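Local atomic coordinates of endoglucanase (Clostridium thermocellum, PDB entry 2E4T), a protein that probably hydrolyses internal beta-1,4-glucosidic bonds of cellulose and xyloglucan, this chain being the family 44 module of a larger multidomain enzyme. Residues Asn56-Gly61 with Tyr67-Leu72. Residues are numbered along the deposited sequence; the frame is centred on the assembly and turned at random.
Sequences NFSNAG and YSDTYL
Ser58 and Asp69 form an antiparallel hydrogen-bonded pair, Ser58 N giving to Asp69 O at 3.3 Å and Asp69 N to Ser58 O at 3.0 Å, and Ala60 N continues the pairing to Tyr67 O. The non-hydrogen-bonded pair Asn59 and Ser68 is joined through side chains. With CG anti to the backbone N (chi1 -166°), the Asn59 amide reaches across and ND2 donates to Ser68 OG at 2.9 Å, the hydroxyl nearly in the amide plane. Asn59 OD1 takes Gly61 N in an Asx turn and ND2 also bonds His66 O, holding both ends of the amide. On the face of Ser58 and Asp69, Leu72 CD1 approaches Ser58 OG to 3.6 Å; Arg47 bonds this hydroxyl and salt-bridges Asp69. A water accepts from Ser58 OG and Leu72 N and donates to Asn56 O and Asp69 O, linking hairpin and preceding loop to the helix's first turn. Thr70 CG2 meets the Phe57 ring at its edge, 3.8 Å from CE1. A second Asx turn, Asp69 OD1 with Tyr71 N, leads into helix 71-75. The arrangement is a short beta hairpin, extended by strand 121-122 into a small antiparallel sheet separate from the TIM-like barrel strands.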
loop_
_atom_site.group_PDB
_atom_site.type_symbol
_atom_site.label_atom_id
_atom_site.label_comp_id
_atom_site.label_asym_id
_atom_site.label_seq_id
_atom_site.Cartn_x
_atom_site.Cartn_y
_atom_site.Cartn_z
ATOM N N ASN A 56 6.565 13.773 20.416
ATOM C CA ASN A 56 6.020 14.059 19.080
ATOM C C ASN A 56 6.980 14.766 18.121
ATOM O O ASN A 56 6.538 15.086 17.004
ATOM C CB ASN A 56 4.673 14.769 19.135
ATOM C CG ASN A 56 3.679 13.958 19.910
ATOM O OD1 ASN A 56 3.256 12.867 19.467
ATOM N ND2 ASN A 56 3.303 14.444 21.079
ATOM N N PHE A 57 8.229 14.978 18.511
ATOM C CA PHE A 57 9.177 15.543 17.571
ATOM C C PHE A 57 9.571 14.495 16.536
ATOM O O PHE A 57 9.451 13.277 16.753
ATOM C CB PHE A 57 10.413 16.074 18.305
ATOM C CG PHE A 57 10.072 17.160 19.301
ATOM C CD1 PHE A 57 9.342 18.269 18.930
ATOM C CD2 PHE A 57 10.567 17.115 20.611
ATOM C CE1 PHE A 57 9.065 19.282 19.831
ATOM C CE2 PHE A 57 10.290 18.103 21.535
ATOM C CZ PHE A 57 9.539 19.189 21.136
ATOM N N SER A 58 10.089 14.978 15.405
ATOM C CA SER A 58 10.543 14.091 14.343
ATOM C C SER A 58 11.551 14.878 13.493
ATOM O O SER A 58 11.719 16.089 13.673
ATOM C CB SER A 58 9.380 13.603 13.452
ATOM O OG SER A 58 8.749 14.689 12.782
ATOM N N ASN A 59 12.202 14.156 12.557
ATOM C CA ASN A 59 13.279 14.745 11.779
ATOM C C ASN A 59 13.010 14.552 10.290
ATOM O O ASN A 59 12.654 13.471 9.811
ATOM C CB ASN A 59 14.626 14.113 12.199
ATOM C CG ASN A 59 15.812 14.925 11.677
ATOM O OD1 ASN A 59 16.180 14.814 10.492
ATOM N ND2 ASN A 59 16.374 15.793 12.523
ATOM N N ALA A 60 13.221 15.645 9.548
ATOM C CA ALA A 60 12.984 15.657 8.100
ATOM C C ALA A 60 14.027 14.854 7.325
ATOM O O ALA A 60 13.777 14.496 6.134
ATOM C CB ALA A 60 13.034 17.076 7.591
ATOM N N GLY A 61 15.188 14.627 7.911
ATOM C CA GLY A 61 16.280 14.010 7.139
ATOM C C GLY A 61 16.591 14.845 5.911
ATOM O O GLY A 61 16.492 16.091 5.902
ATOM N N TYR A 67 16.182 18.754 9.759
ATOM C CA TYR A 67 15.505 19.493 10.826
ATOM C C TYR A 67 14.734 18.564 11.761
ATOM O O TYR A 67 13.908 17.760 11.281
ATOM C CB TYR A 67 14.463 20.490 10.286
ATOM C CG TYR A 67 14.988 21.880 10.037
ATOM C CD1 TYR A 67 16.227 22.129 9.408
ATOM C CD2 TYR A 67 14.265 22.974 10.419
ATOM C CE1 TYR A 67 16.640 23.435 9.132
ATOM C CE2 TYR A 67 14.697 24.291 10.179
ATOM C CZ TYR A 67 15.908 24.510 9.556
ATOM O OH TYR A 67 16.353 25.778 9.263
ATOM N N SER A 68 14.924 18.748 13.065
ATOM C CA SER A 68 14.015 18.198 14.066
ATOM C C SER A 68 13.025 19.286 14.451
ATOM O O SER A 68 13.431 20.412 14.793
ATOM C CB SER A 68 14.758 17.790 15.326
ATOM O OG SER A 68 15.373 16.497 15.127
ATOM N N ASP A 69 11.716 18.972 14.389
ATOM C CA ASP A 69 10.715 20.008 14.576
ATOM C C ASP A 69 9.346 19.360 14.844
ATOM O O ASP A 69 9.238 18.144 15.108
ATOM C CB ASP A 69 10.684 20.873 13.308
ATOM C CG ASP A 69 10.294 20.029 12.069
ATOM O OD1 ASP A 69 9.597 19.048 12.229
ATOM O OD2 ASP A 69 10.758 20.308 10.928
ATOM N N THR A 70 8.322 20.213 14.884
ATOM C CA THR A 70 6.947 19.818 15.169
ATOM C C THR A 70 6.135 19.516 13.882
ATOM O O THR A 70 4.898 19.468 13.948
ATOM C CB THR A 70 6.224 20.928 15.948
ATOM O OG1 THR A 70 6.389 22.179 15.236
ATOM C CG2 THR A 70 6.824 21.102 17.333
ATOM N N TYR A 71 6.807 19.220 12.768
ATOM C CA TYR A 71 6.083 19.017 11.510
ATOM C C TYR A 71 4.945 18.028 11.621
ATOM O O TYR A 71 3.859 18.258 11.055
ATOM C CB TYR A 71 7.063 18.553 10.415
ATOM C CG TYR A 71 6.356 18.163 9.117
ATOM C CD1 TYR A 71 5.959 19.140 8.212
ATOM C CD2 TYR A 71 6.029 16.848 8.825
ATOM C CE1 TYR A 71 5.261 18.784 7.040
ATOM C CE2 TYR A 71 5.371 16.473 7.647
ATOM C CZ TYR A 71 5.025 17.433 6.754
ATOM O OH TYR A 71 4.370 17.102 5.584
ATOM N N LEU A 72 5.144 16.864 12.275
ATOM C CA LEU A 72 4.076 15.864 12.250
ATOM C C LEU A 72 2.868 16.319 13.082
ATOM O O LEU A 72 1.735 15.914 12.778
ATOM C CB LEU A 72 4.556 14.486 12.682
ATOM C CG LEU A 72 5.448 13.784 11.686
ATOM C CD1 LEU A 72 5.976 12.493 12.277
ATOM C CD2 LEU A 72 4.687 13.502 10.356
HETATM O O HOH W 1 7.154 16.292 14.496
#